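Local coordinates for protein THB11 (Chlamydomonas reinhardtii, PDB 6TD7) that binds heme as the truncated-hemoglobin domain of a longer protein, probably carries oxygen or other small ligands at the iron, and probably also reduces nitrite, at residues Val28-Phe31 against Tyr32-Tyr36; Ser76-Ile79 against Ala80-Ile84; Arg83-Gln87 against Arg88-Pro92; Lys100-Glu103 against Glu104-Glu108. One frame throughout, in Å; residues are numbered along the deposited sequence.

Contact 1: residues Val28-Phe31 against Tyr32-Tyr36; sequences VELF and YRKLY. With CYN (cyanide ion), chain C.
Tyr32 touches Val28, Phe31 and the bound cyanide. Its CG stands anti to the carbonyl carbon (chi1 -82°), which lays the ring alongside Val28, Val28 CG1 meeting Tyr32 CE2 at 3.5 Å, while Phe31 turns its edge onto the ring face in a T-shaped pair with centroids 5.0 Å apart. The phenol points OH at cyanide N, which lies at the ring's edge, and donates a 2.8 Å hydrogen bond. A phenylalanine here would probably leave cyanide N without its phenolic donor. Arg33 can keep its charge in solvent while NH2 passes 3.5 Å from Leu30 CD1. Lys34 lays its aliphatic CE against Leu30 CG and carries its ammonium to Glu104 and Glu108. Leu35, branched and apolar, sets CG over one face of the Phe31 ring, a CH-pi contact 4.1 Å from the centroid. Backbone bonds from Tyr32-Leu35 N to Val28-Phe31 O keep the turns regular. Helix 21-36 packs here against helix 50-64 through Tyr32, helix 92-108 through Leu30 and Lys34, and helix 42-45 through Leu35.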
loop_
_atom_site.group_PDB
_atom_site.type_symbol
_atom_site.label_atom_id
_atom_site.label_comp_id
_atom_site.label_asym_id
_atom_site.label_seq_id
_atom_site.Cartn_x
_atom_site.Cartn_y
_atom_site.Cartn_z
ATOM N N VAL A 28 0.132 6.293 6.624
ATOM C CA VAL A 28 -0.476 6.358 5.297
ATOM C C VAL A 28 -0.262 7.732 4.674
ATOM O O VAL A 28 0.002 7.851 3.472
ATOM C CB VAL A 28 -1.975 6.014 5.372
ATOM C CG1 VAL A 28 -2.618 6.127 3.986
ATOM C CG2 VAL A 28 -2.167 4.629 5.940
ATOM N N GLU A 29 -0.379 8.795 5.472
ATOM C CA GLU A 29 -0.218 10.134 4.912
ATOM C C GLU A 29 1.217 10.368 4.458
ATOM O O GLU A 29 1.451 10.977 3.408
ATOM C CB GLU A 29 -0.650 11.187 5.932
ATOM C CG GLU A 29 -2.160 11.239 6.130
ATOM C CD GLU A 29 -2.589 12.083 7.317
ATOM O OE1 GLU A 29 -1.724 12.474 8.130
ATOM O OE2 GLU A 29 -3.803 12.351 7.437
ATOM N N LEU A 30 2.189 9.885 5.232
ATOM C CA LEU A 30 3.584 9.995 4.817
ATOM C C LEU A 30 3.859 9.130 3.593
ATOM O O LEU A 30 4.563 9.556 2.669
ATOM C CB LEU A 30 4.471 9.595 5.991
ATOM C CG LEU A 30 5.987 9.676 5.886
ATOM C CD1 LEU A 30 6.425 11.028 5.359
ATOM C CD2 LEU A 30 6.566 9.400 7.274
ATOM N N PHE A 31 3.319 7.911 3.579
ATOM C CA PHE A 31 3.380 7.064 2.389
ATOM C C PHE A 31 2.942 7.829 1.148
ATOM O O PHE A 31 3.655 7.854 0.137
ATOM C CB PHE A 31 2.511 5.821 2.617
ATOM C CG PHE A 31 2.219 5.025 1.370
ATOM C CD1 PHE A 31 3.203 4.262 0.763
ATOM C CD2 PHE A 31 0.943 5.020 0.825
ATOM C CE1 PHE A 31 2.925 3.522 -0.380
ATOM C CE2 PHE A 31 0.655 4.282 -0.317
ATOM C CZ PHE A 31 1.644 3.533 -0.920
ATOM N N TYR A 32 1.775 8.474 1.197
ATOM C CA TYR A 32 1.305 9.183 0.011
ATOM C C TYR A 32 2.163 10.404 -0.295
ATOM O O TYR A 32 2.372 10.732 -1.469
ATOM C CB TYR A 32 -0.162 9.575 0.167
ATOM C CG TYR A 32 -1.081 8.427 -0.163
ATOM C CD1 TYR A 32 -1.268 8.013 -1.477
ATOM C CD2 TYR A 32 -1.742 7.739 0.840
ATOM C CE1 TYR A 32 -2.098 6.947 -1.778
ATOM C CE2 TYR A 32 -2.573 6.683 0.550
ATOM C CZ TYR A 32 -2.747 6.287 -0.755
ATOM O OH TYR A 32 -3.586 5.229 -1.008
ATOM N N ARG A 33 2.685 11.077 0.727
ATOM C CA ARG A 33 3.589 12.191 0.462
ATOM C C ARG A 33 4.812 11.720 -0.322
ATOM O O ARG A 33 5.220 12.361 -1.297
ATOM C CB ARG A 33 4.000 12.853 1.774
ATOM C CG ARG A 33 4.258 14.345 1.655
ATOM C CD ARG A 33 3.765 15.095 2.888
ATOM N NE ARG A 33 4.528 14.724 4.074
ATOM C CZ ARG A 33 4.004 14.330 5.233
ATOM N NH1 ARG A 33 2.691 14.260 5.406
ATOM N NH2 ARG A 33 4.813 14.016 6.232
ATOM N N LYS A 34 5.398 10.590 0.082
ATOM C CA LYS A 34 6.543 10.050 -0.641
ATOM C C LYS A 34 6.171 9.644 -2.063
ATOM O O LYS A 34 6.928 9.897 -3.007
ATOM C CB LYS A 34 7.114 8.853 0.122
ATOM C CG LYS A 34 7.775 9.220 1.438
ATOM C CD LYS A 34 7.878 8.016 2.367
ATOM C CE LYS A 34 8.650 8.350 3.633
ATOM N NZ LYS A 34 10.112 8.500 3.377
ATOM N N LEU A 35 5.013 8.992 -2.231
ATOM C CA LEU A 35 4.593 8.546 -3.555
ATOM C C LEU A 35 4.534 9.707 -4.538
ATOM O O LEU A 35 5.091 9.642 -5.639
ATOM C CB LEU A 35 3.215 7.886 -3.493
ATOM C CG LEU A 35 2.999 6.444 -3.043
ATOM C CD1 LEU A 35 1.618 5.995 -3.546
ATOM C CD2 LEU A 35 4.076 5.493 -3.520
ATOM N N TYR A 36 3.820 10.769 -4.161
ATOM C CA TYR A 36 3.595 11.890 -5.064
ATOM C C TYR A 36 4.852 12.712 -5.288
ATOM O O TYR A 36 4.912 13.480 -6.252
ATOM C CB TYR A 36 2.475 12.774 -4.512
ATOM C CG TYR A 36 1.085 12.285 -4.857
ATOM C CD1 TYR A 36 0.458 11.315 -4.088
ATOM C CD2 TYR A 36 0.402 12.792 -5.954
ATOM C CE1 TYR A 36 -0.811 10.863 -4.402
ATOM C CE2 TYR A 36 -0.867 12.349 -6.274
ATOM C CZ TYR A 36 -1.467 11.387 -5.493
ATOM O OH TYR A 36 -2.727 10.944 -5.811
HETATM C C CYN C . -2.458 2.975 -3.894
HETATM N N CYN C . -2.843 3.901 -3.317
#

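Contact 2: residues Ser76-Ile79 against Ala80-Ile84; sequences SVRI and AHLRI. With HEM (protoporphyrin IX containing Fe), chain B.
This is a local helix-start contact on the proximal side of the heme, where Val77 and His81 meet in the first turn of helix 77-88. Ser76 is the N-cap: its OG accepts from Ile79 N at 3.2 Å, a role suited to a short hydroxyl. Val77 O takes two bonds from His81, one turn further on: the backbone N at 3.1 Å and imidazole ND1 at 2.6 Å, from opposite faces of the carbonyl plane. His81 CG stands anti to the carbonyl carbon (chi1 -60°), which lets ND1 fold back to this oxygen. The ND1 bond is nearly straight (170°) and in the ring plane; together with the iron bond, His81 NE2 to HEM FE at 2.2 Å, it sets the rotation of the imidazole. Away from the heme, Leu82 CD1 lies over one face of the Arg78 guanidinium, itself held by Asp137 and Ile130 O. Ala80, small enough to sit beside a heme propionate, places CB 3.7 Å from HEM CBD. Donating to a carbonyl probably makes the imidazole a stronger donor to iron.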
loop_
_atom_site.group_PDB
_atom_site.type_symbol
_atom_site.label_atom_id
_atom_site.label_comp_id
_atom_site.label_asym_id
_atom_site.label_seq_id
_atom_site.Cartn_x
_atom_site.Cartn_y
_atom_site.Cartn_z
ATOM N N SER A 76 -10.436 -6.562 -6.102
ATOM C CA SER A 76 -9.207 -7.073 -6.688
ATOM C C SER A 76 -8.223 -5.947 -6.971
ATOM O O SER A 76 -8.545 -4.992 -7.683
ATOM C CB SER A 76 -9.536 -7.817 -7.984
ATOM O OG SER A 76 -8.462 -7.743 -8.902
ATOM N N VAL A 77 -7.004 -6.074 -6.435
ATOM C CA VAL A 77 -6.028 -5.007 -6.620
ATOM C C VAL A 77 -5.515 -4.955 -8.056
ATOM O O VAL A 77 -5.095 -3.891 -8.525
ATOM C CB VAL A 77 -4.844 -5.136 -5.639
ATOM C CG1 VAL A 77 -5.257 -4.679 -4.253
ATOM C CG2 VAL A 77 -4.302 -6.563 -5.628
ATOM N N ARG A 78 -5.498 -6.084 -8.770
ATOM C CA ARG A 78 -5.131 -6.023 -10.182
ATOM C C ARG A 78 -6.122 -5.157 -10.951
ATOM O O ARG A 78 -5.733 -4.297 -11.747
ATOM C CB ARG A 78 -5.066 -7.417 -10.805
ATOM C CG ARG A 78 -4.801 -7.374 -12.311
ATOM C CD ARG A 78 -4.111 -8.627 -12.828
ATOM N NE ARG A 78 -3.948 -8.608 -14.283
ATOM C CZ ARG A 78 -2.891 -8.113 -14.927
ATOM N NH1 ARG A 78 -1.881 -7.580 -14.256
ATOM N NH2 ARG A 78 -2.844 -8.151 -16.251
ATOM N N ILE A 79 -7.416 -5.388 -10.730
ATOM C CA ILE A 79 -8.433 -4.588 -11.402
ATOM C C ILE A 79 -8.232 -3.113 -11.087
ATOM O O ILE A 79 -8.292 -2.255 -11.976
ATOM C CB ILE A 79 -9.839 -5.071 -11.000
ATOM C CG1 ILE A 79 -10.103 -6.464 -11.577
ATOM C CG2 ILE A 79 -10.888 -4.064 -11.444
ATOM C CD1 ILE A 79 -10.025 -6.543 -13.089
ATOM N N ALA A 80 -7.960 -2.798 -9.819
ATOM C CA ALA A 80 -7.817 -1.404 -9.420
ATOM C C ALA A 80 -6.662 -0.727 -10.147
ATOM O O ALA A 80 -6.750 0.456 -10.493
ATOM C CB ALA A 80 -7.619 -1.314 -7.907
ATOM N N HIS A 81 -5.571 -1.451 -10.385
ATOM C CA HIS A 81 -4.393 -0.870 -11.013
ATOM C C HIS A 81 -4.303 -1.139 -12.508
ATOM O O HIS A 81 -3.305 -0.760 -13.126
ATOM C CB HIS A 81 -3.116 -1.393 -10.344
ATOM C CG HIS A 81 -3.020 -1.068 -8.889
ATOM N ND1 HIS A 81 -3.599 -1.849 -7.913
ATOM C CD2 HIS A 81 -2.419 -0.040 -8.242
ATOM C CE1 HIS A 81 -3.357 -1.321 -6.728
ATOM N NE2 HIS A 81 -2.641 -0.223 -6.900
ATOM N N LEU A 82 -5.317 -1.768 -13.112
ATOM C CA LEU A 82 -5.144 -2.278 -14.470
ATOM C C LEU A 82 -5.132 -1.153 -15.500
ATOM O O LEU A 82 -4.521 -1.300 -16.564
ATOM C CB LEU A 82 -6.234 -3.302 -14.799
ATOM C CG LEU A 82 -6.035 -4.075 -16.109
ATOM C CD1 LEU A 82 -4.681 -4.780 -16.135
ATOM C CD2 LEU A 82 -7.154 -5.090 -16.356
ATOM N N ARG A 83 -5.781 -0.025 -15.201
ATOM C CA ARG A 83 -5.714 1.121 -16.100
ATOM C C ARG A 83 -4.287 1.655 -16.206
ATOM O O ARG A 83 -3.773 1.865 -17.309
ATOM C CB ARG A 83 -6.655 2.228 -15.625
ATOM C CG ARG A 83 -8.136 1.907 -15.729
ATOM C CD ARG A 83 -8.956 2.871 -14.874
ATOM N NE ARG A 83 -8.734 2.640 -13.447
ATOM C CZ ARG A 83 -9.540 1.933 -12.656
ATOM N NH1 ARG A 83 -10.649 1.383 -13.137
ATOM N NH2 ARG A 83 -9.238 1.778 -11.374
ATOM N N ILE A 84 -3.632 1.900 -15.067
ATOM C CA ILE A 84 -2.292 2.470 -15.158
ATOM C C ILE A 84 -1.303 1.429 -15.675
ATOM O O ILE A 84 -0.293 1.780 -16.295
ATOM C CB ILE A 84 -1.830 3.077 -13.820
ATOM C CG1 ILE A 84 -1.961 2.101 -12.650
ATOM C CG2 ILE A 84 -2.627 4.342 -13.524
ATOM C CD1 ILE A 84 -1.208 2.566 -11.414
HETATM C CHA HEM B . -5.891 1.678 -5.859
HETATM C CHB HEM B . -1.901 3.519 -7.980
HETATM C CHC HEM B . 1.008 1.232 -4.831
HETATM C CHD HEM B . -2.956 -0.992 -2.980
HETATM C C1A HEM B . -5.077 2.416 -6.700
HETATM C C2A HEM B . -5.472 3.362 -7.734
HETATM C C3A HEM B . -4.360 3.849 -8.293
HETATM C C4A HEM B . -3.216 3.246 -7.653
HETATM C CMA HEM B . -4.278 4.889 -9.429
HETATM C CAA HEM B . -6.905 3.785 -8.134
HETATM C CBA HEM B . -7.776 2.599 -8.514
HETATM C CGA HEM B . -9.210 3.059 -8.636
HETATM O O1A HEM B . -10.012 2.310 -9.250
HETATM O O2A HEM B . -9.555 4.158 -8.125
HETATM C C1B HEM B . -0.781 3.112 -7.282
HETATM C C2B HEM B . 0.574 3.564 -7.519
HETATM C C3B HEM B . 1.386 2.934 -6.665
HETATM C C4B HEM B . 0.576 2.059 -5.843
HETATM C CMB HEM B . 1.003 4.590 -8.590
HETATM C CAB HEM B . 2.916 3.138 -6.586
HETATM C CBB HEM B . 3.711 2.285 -5.937
HETATM C C1C HEM B . 0.160 0.463 -4.062
HETATM C C2C HEM B . 0.597 -0.342 -2.954
HETATM C C3C HEM B . -0.464 -0.969 -2.450
HETATM C C4C HEM B . -1.650 -0.569 -3.191
HETATM C CMC HEM B . 2.058 -0.480 -2.473
HETATM C CAC HEM B . -0.385 -1.928 -1.249
HETATM C CBC HEM B . -1.174 -3.001 -1.214
HETATM C C1D HEM B . -4.083 -0.398 -3.528
HETATM C C2D HEM B . -5.445 -0.561 -3.067
HETATM C C3D HEM B . -6.245 0.164 -3.861
HETATM C C4D HEM B . -5.433 0.837 -4.852
HETATM C CMD HEM B . -5.870 -1.435 -1.868
HETATM C CAD HEM B . -7.769 0.330 -3.735
HETATM C CBD HEM B . -8.564 -0.774 -4.401
HETATM C CGD HEM B . -9.983 -0.468 -4.003
HETATM O O1D HEM B . -10.484 -1.093 -3.031
HETATM O O2D HEM B . -10.594 0.430 -4.639
HETATM N NA HEM B . -3.691 2.375 -6.688
HETATM N NB HEM B . -0.744 2.195 -6.246
HETATM N NC HEM B . -1.222 0.313 -4.176
HETATM N ND HEM B . -4.119 0.460 -4.616
HETATM FE FE HEM B . -2.479 1.328 -5.393
#

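Contact 3: residues Arg83-Gln87 against Arg88-Pro92; sequences RIIKQ and RGFSP. With HEM (protoporphyrin IX containing Fe), chain B.
The C-terminal end of helix 77-88 turns here into the loop before helix 92-108, and Ile84 and Phe90 meet across that turn on the proximal face of the heme. Ile84 O accepts both Arg88 N at 2.9 Å and Phe90 N at 3.1 Å, from opposite faces of its carbonyl plane, while Ile85 O takes Gly89 N at 2.9 Å. Gly89 leaves the helix with positive phi (78°), a conformation most easily adopted without a side chain. Ile84 holds CG1 between its backbone N and carbonyl carbon (chi1 52°), and this sends CD1 over one face of the Phe90 ring, a CH-pi contact 3.7 Å from the centroid. Ile85 CG1 comes to the edge of the same ring, 4.0 Å from Phe90 CD2. The far end of the ring reaches the porphyrin, Phe90 CZ lying 3.5 Å from HEM C3B, and Tyr44 meets it edge-to-face. Were Phe90 an alanine, Ile84 CD1 would probably lose the ring face it rests on, and pyrrole B its aromatic neighbour at C3B. Arg88 extends away to Asp47 and Lys43 O. Apolar groups gather against the macrocycle, consistent with a largely nonpolar setting around pyrrole B.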
loop_
_atom_site.group_PDB
_atom_site.type_symbol
_atom_site.label_atom_id
_atom_site.label_comp_id
_atom_site.label_asym_id
_atom_site.label_seq_id
_atom_site.Cartn_x
_atom_site.Cartn_y
_atom_site.Cartn_z
ATOM N N ARG A 83 -5.781 -0.025 -15.201
ATOM C CA ARG A 83 -5.714 1.121 -16.100
ATOM C C ARG A 83 -4.287 1.655 -16.206
ATOM O O ARG A 83 -3.773 1.865 -17.309
ATOM C CB ARG A 83 -6.655 2.228 -15.625
ATOM C CG ARG A 83 -8.136 1.907 -15.729
ATOM C CD ARG A 83 -8.956 2.871 -14.874
ATOM N NE ARG A 83 -8.734 2.640 -13.447
ATOM C CZ ARG A 83 -9.540 1.933 -12.656
ATOM N NH1 ARG A 83 -10.649 1.383 -13.137
ATOM N NH2 ARG A 83 -9.238 1.778 -11.374
ATOM N N ILE A 84 -3.632 1.900 -15.067
ATOM C CA ILE A 84 -2.292 2.470 -15.158
ATOM C C ILE A 84 -1.303 1.429 -15.675
ATOM O O ILE A 84 -0.293 1.780 -16.295
ATOM C CB ILE A 84 -1.830 3.077 -13.820
ATOM C CG1 ILE A 84 -1.961 2.101 -12.650
ATOM C CG2 ILE A 84 -2.627 4.342 -13.524
ATOM C CD1 ILE A 84 -1.208 2.566 -11.414
ATOM N N ILE A 85 -1.576 0.139 -15.445
ATOM C CA ILE A 85 -0.753 -0.913 -16.039
ATOM C C ILE A 85 -0.818 -0.834 -17.560
ATOM O O ILE A 85 0.200 -0.659 -18.239
ATOM C CB ILE A 85 -1.194 -2.302 -15.537
ATOM C CG1 ILE A 85 -0.826 -2.474 -14.061
ATOM C CG2 ILE A 85 -0.558 -3.414 -16.389
ATOM C CD1 ILE A 85 -1.336 -3.758 -13.441
ATOM N N LYS A 86 -2.029 -0.950 -18.117
ATOM C CA LYS A 86 -2.180 -1.051 -19.565
ATOM C C LYS A 86 -1.933 0.286 -20.258
ATOM O O LYS A 86 -1.395 0.325 -21.368
ATOM C CB LYS A 86 -3.578 -1.569 -19.908
ATOM C CG LYS A 86 -3.839 -3.001 -19.462
ATOM C CD LYS A 86 -3.095 -3.989 -20.357
ATOM C CE LYS A 86 -2.602 -5.212 -19.595
ATOM N NZ LYS A 86 -1.166 -5.484 -19.902
ATOM N N GLN A 87 -2.326 1.387 -19.628
ATOM C CA GLN A 87 -2.217 2.678 -20.295
ATOM C C GLN A 87 -0.878 3.359 -20.054
ATOM O O GLN A 87 -0.380 4.048 -20.953
ATOM C CB GLN A 87 -3.365 3.588 -19.849
ATOM C CG GLN A 87 -4.730 3.048 -20.248
ATOM C CD GLN A 87 -5.877 3.892 -19.730
ATOM O OE1 GLN A 87 -5.686 5.032 -19.307
ATOM N NE2 GLN A 87 -7.082 3.330 -19.757
ATOM N N ARG A 88 -0.262 3.161 -18.886
ATOM C CA ARG A 88 0.942 3.893 -18.516
ATOM C C ARG A 88 2.122 3.007 -18.141
ATOM O O ARG A 88 3.186 3.534 -17.791
ATOM C CB ARG A 88 0.629 4.842 -17.350
ATOM C CG ARG A 88 -0.700 5.554 -17.513
ATOM C CD ARG A 88 -0.807 6.772 -16.628
ATOM N NE ARG A 88 -2.104 7.423 -16.782
ATOM C CZ ARG A 88 -2.488 8.499 -16.103
ATOM N NH1 ARG A 88 -1.673 9.054 -15.216
ATOM N NH2 ARG A 88 -3.691 9.016 -16.310
ATOM N N GLY A 89 1.976 1.687 -18.201
ATOM C CA GLY A 89 3.100 0.806 -17.964
ATOM C C GLY A 89 3.492 0.604 -16.519
ATOM O O GLY A 89 4.625 0.188 -16.257
ATOM N N PHE A 90 2.602 0.900 -15.572
ATOM C CA PHE A 90 2.818 0.554 -14.169
ATOM C C PHE A 90 3.369 -0.862 -14.059
ATOM O O PHE A 90 2.769 -1.814 -14.566
ATOM C CB PHE A 90 1.496 0.678 -13.408
ATOM C CG PHE A 90 1.624 0.585 -11.909
ATOM C CD1 PHE A 90 2.414 1.482 -11.208
ATOM C CD2 PHE A 90 0.910 -0.370 -11.198
ATOM C CE1 PHE A 90 2.515 1.407 -9.836
ATOM C CE2 PHE A 90 1.003 -0.445 -9.821
ATOM C CZ PHE A 90 1.804 0.446 -9.140
ATOM N N SER A 91 4.507 -0.993 -13.391
ATOM C CA SER A 91 5.330 -2.190 -13.442
ATOM C C SER A 91 5.633 -2.718 -12.054
ATOM O O SER A 91 5.496 -2.002 -11.057
ATOM C CB SER A 91 6.655 -1.893 -14.168
ATOM O OG SER A 91 7.445 -0.996 -13.404
ATOM N N PRO A 92 6.058 -3.980 -11.954
ATOM C CA PRO A 92 6.481 -4.503 -10.646
ATOM C C PRO A 92 7.534 -3.646 -9.967
ATOM O O PRO A 92 7.545 -3.538 -8.733
ATOM C CB PRO A 92 7.025 -5.895 -10.996
ATOM C CG PRO A 92 6.290 -6.282 -12.226
ATOM C CD PRO A 92 6.065 -5.018 -13.001
HETATM C CHA HEM B . -5.891 1.678 -5.859
HETATM C CHB HEM B . -1.901 3.519 -7.980
HETATM C CHC HEM B . 1.008 1.232 -4.831
HETATM C CHD HEM B . -2.956 -0.992 -2.980
HETATM C C1A HEM B . -5.077 2.416 -6.700
HETATM C C2A HEM B . -5.472 3.362 -7.734
HETATM C C3A HEM B . -4.360 3.849 -8.293
HETATM C C4A HEM B . -3.216 3.246 -7.653
HETATM C CMA HEM B . -4.278 4.889 -9.429
HETATM C CAA HEM B . -6.905 3.785 -8.134
HETATM C CBA HEM B . -7.776 2.599 -8.514
HETATM C CGA HEM B . -9.210 3.059 -8.636
HETATM O O1A HEM B . -10.012 2.310 -9.250
HETATM O O2A HEM B . -9.555 4.158 -8.125
HETATM C C1B HEM B . -0.781 3.112 -7.282
HETATM C C2B HEM B . 0.574 3.564 -7.519
HETATM C C3B HEM B . 1.386 2.934 -6.665
HETATM C C4B HEM B . 0.576 2.059 -5.843
HETATM C CMB HEM B . 1.003 4.590 -8.590
HETATM C CAB HEM B . 2.916 3.138 -6.586
HETATM C CBB HEM B . 3.711 2.285 -5.937
HETATM C C1C HEM B . 0.160 0.463 -4.062
HETATM C C2C HEM B . 0.597 -0.342 -2.954
HETATM C C3C HEM B . -0.464 -0.969 -2.450
HETATM C C4C HEM B . -1.650 -0.569 -3.191
HETATM C CMC HEM B . 2.058 -0.480 -2.473
HETATM C CAC HEM B . -0.385 -1.928 -1.249
HETATM C CBC HEM B . -1.174 -3.001 -1.214
HETATM C C1D HEM B . -4.083 -0.398 -3.528
HETATM C C2D HEM B . -5.445 -0.561 -3.067
HETATM C C3D HEM B . -6.245 0.164 -3.861
HETATM C C4D HEM B . -5.433 0.837 -4.852
HETATM C CMD HEM B . -5.870 -1.435 -1.868
HETATM C CAD HEM B . -7.769 0.330 -3.735
HETATM C CBD HEM B . -8.564 -0.774 -4.401
HETATM C CGD HEM B . -9.983 -0.468 -4.003
HETATM O O1D HEM B . -10.484 -1.093 -3.031
HETATM O O2D HEM B . -10.594 0.430 -4.639
HETATM N NA HEM B . -3.691 2.375 -6.688
HETATM N NB HEM B . -0.744 2.195 -6.246
HETATM N NC HEM B . -1.222 0.313 -4.176
HETATM N ND HEM B . -4.119 0.460 -4.616
HETATM FE FE HEM B . -2.479 1.328 -5.393
#

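Contact 4: residues Lys100-Glu103 against Glu104-Glu108; sequences KYFE and EAMTE
Lys100 and Glu104 form a salt bridge one helical turn apart, Lys100 NZ to Glu104 OE1 at 2.6 Å. The ammonium meets the syn side of OE1, 22° out of the carboxylate plane, and the lysine chain bends at three torsions to get there. The other oxygen, OE2, is paired with Lys34 of helix 21-36, so one carboxylate serves two lysines; Lys34 in turn is shared with Glu108 OE2. Glu104 OE2 also lies at the edge of the Tyr101 ring, 3.4 Å from Tyr101 CD1, where the ring hydrogens are weakly positive. Tyr101 sends its own hydroxyl to Asp38. Glu103 O is doubly used: it accepts Thr107 N at 2.9 Å and Thr107 OG1 at 3.0 Å, the latter from above the carbonyl plane. Threonine can do this because OG1 stands anti to its carbonyl carbon (chi1 -59°), leaning back along the helix. Ordinary i to i+4 bonds satisfy the carbonyls of Lys100, Tyr101 and Phe102. On the buried side Met106, flexible and apolar, brings CE to the edge of the Phe102 ring, 3.9 Å from Phe102 CD1, with SD in an oblique Met-aromatic contact. Charged on one side and apolar on the other, this is an amphipathic helix of the globin fold.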
loop_
_atom_site.group_PDB
_atom_site.type_symbol
_atom_site.label_atom_id
_atom_site.label_comp_id
_atom_site.label_asym_id
_atom_site.label_seq_id
_atom_site.Cartn_x
_atom_site.Cartn_y
_atom_site.Cartn_z
ATOM N N LYS A 100 8.796 0.196 -0.656
ATOM C CA LYS A 100 9.881 0.894 0.027
ATOM C C LYS A 100 9.351 2.101 0.791
ATOM O O LYS A 100 9.702 2.321 1.956
ATOM C CB LYS A 100 10.944 1.322 -0.992
ATOM C CG LYS A 100 12.142 2.090 -0.418
ATOM C CD LYS A 100 12.392 3.408 -1.165
ATOM C CE LYS A 100 13.876 3.653 -1.425
ATOM N NZ LYS A 100 14.323 4.980 -0.920
ATOM N N TYR A 101 8.484 2.891 0.152
ATOM C CA TYR A 101 7.989 4.112 0.775
ATOM C C TYR A 101 7.053 3.821 1.944
ATOM O O TYR A 101 7.039 4.576 2.924
ATOM C CB TYR A 101 7.280 4.972 -0.267
ATOM C CG TYR A 101 8.213 5.659 -1.230
ATOM C CD1 TYR A 101 9.414 6.198 -0.796
ATOM C CD2 TYR A 101 7.890 5.772 -2.574
ATOM C CE1 TYR A 101 10.265 6.831 -1.671
ATOM C CE2 TYR A 101 8.737 6.406 -3.457
ATOM C CZ TYR A 101 9.924 6.932 -3.000
ATOM O OH TYR A 101 10.778 7.564 -3.870
ATOM N N PHE A 102 6.263 2.754 1.860
ATOM C CA PHE A 102 5.422 2.393 2.997
ATOM C C PHE A 102 6.284 1.973 4.177
ATOM O O PHE A 102 6.011 2.344 5.325
ATOM C CB PHE A 102 4.461 1.277 2.605
ATOM C CG PHE A 102 3.313 1.114 3.548
ATOM C CD1 PHE A 102 3.433 0.316 4.672
ATOM C CD2 PHE A 102 2.112 1.764 3.311
ATOM C CE1 PHE A 102 2.379 0.170 5.541
ATOM C CE2 PHE A 102 1.051 1.617 4.175
ATOM C CZ PHE A 102 1.186 0.820 5.294
ATOM N N GLU A 103 7.347 1.215 3.903
ATOM C CA GLU A 103 8.282 0.822 4.949
ATOM C C GLU A 103 9.010 2.027 5.530
ATOM O O GLU A 103 9.220 2.111 6.746
ATOM C CB GLU A 103 9.282 -0.186 4.380
ATOM C CG GLU A 103 10.320 -0.685 5.362
ATOM C CD GLU A 103 11.427 -1.463 4.677
ATOM O OE1 GLU A 103 11.806 -2.538 5.186
ATOM O OE2 GLU A 103 11.915 -1.003 3.623
ATOM N N GLU A 104 9.430 2.964 4.671
ATOM C CA GLU A 104 10.081 4.178 5.157
ATOM C C GLU A 104 9.155 4.970 6.070
ATOM O O GLU A 104 9.587 5.505 7.098
ATOM C CB GLU A 104 10.519 5.053 3.981
ATOM C CG GLU A 104 11.699 4.519 3.195
ATOM C CD GLU A 104 12.164 5.469 2.102
ATOM O OE1 GLU A 104 13.173 5.146 1.444
ATOM O OE2 GLU A 104 11.534 6.531 1.900
ATOM N N ALA A 105 7.878 5.079 5.690
ATOM C CA ALA A 105 6.913 5.793 6.516
ATOM C C ALA A 105 6.797 5.168 7.901
ATOM O O ALA A 105 6.763 5.882 8.908
ATOM C CB ALA A 105 5.549 5.817 5.823
ATOM N N MET A 106 6.734 3.836 7.974
ATOM C CA MET A 106 6.686 3.184 9.280
ATOM C C MET A 106 7.971 3.429 10.061
ATOM O O MET A 106 7.933 3.679 11.271
ATOM C CB MET A 106 6.438 1.684 9.118
ATOM C CG MET A 106 4.993 1.314 8.802
ATOM S SD MET A 106 4.722 -0.468 8.822
ATOM C CE MET A 106 5.766 -0.959 7.459
ATOM N N THR A 107 9.122 3.363 9.389
ATOM C CA THR A 107 10.389 3.613 10.071
ATOM C C THR A 107 10.431 5.026 10.642
ATOM O O THR A 107 10.814 5.238 11.798
ATOM C CB THR A 107 11.561 3.405 9.107
ATOM O OG1 THR A 107 11.551 2.065 8.596
ATOM C CG2 THR A 107 12.890 3.679 9.809
ATOM N N GLU A 108 10.047 6.012 9.827
ATOM C CA GLU A 108 10.162 7.409 10.223
ATOM C C GLU A 108 9.217 7.780 11.355
ATOM O O GLU A 108 9.452 8.789 12.028
ATOM C CB GLU A 108 9.916 8.301 9.007
ATOM C CG GLU A 108 11.096 8.311 8.055
ATOM C CD GLU A 108 10.748 8.778 6.660
ATOM O OE1 GLU A 108 9.914 9.699 6.511
ATOM O OE2 GLU A 108 11.319 8.213 5.705
#

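Overall arrangement
Contact 1 comes first along the chain, on helix 21-36; contacts 2 and 3 follow on helix 77-88 and its exit loop, and contact 4 closes the series on helix 92-108. Contacts 2 and 3 share Arg83 and Ile84, have centres 9 Å apart and both touch the heme, with His81 packing on Phe90. Contacts 1 and 4, also with centres 9 Å apart, are joined by Lys34 with Glu104 and Glu108 and by Phe31 against Phe102. The two pairs lie about 19 to 23 Å apart between centres. Within the single globin domain, the heme thus has its iron-binding histidine on one side and the cyanide-binding tyrosine on the other.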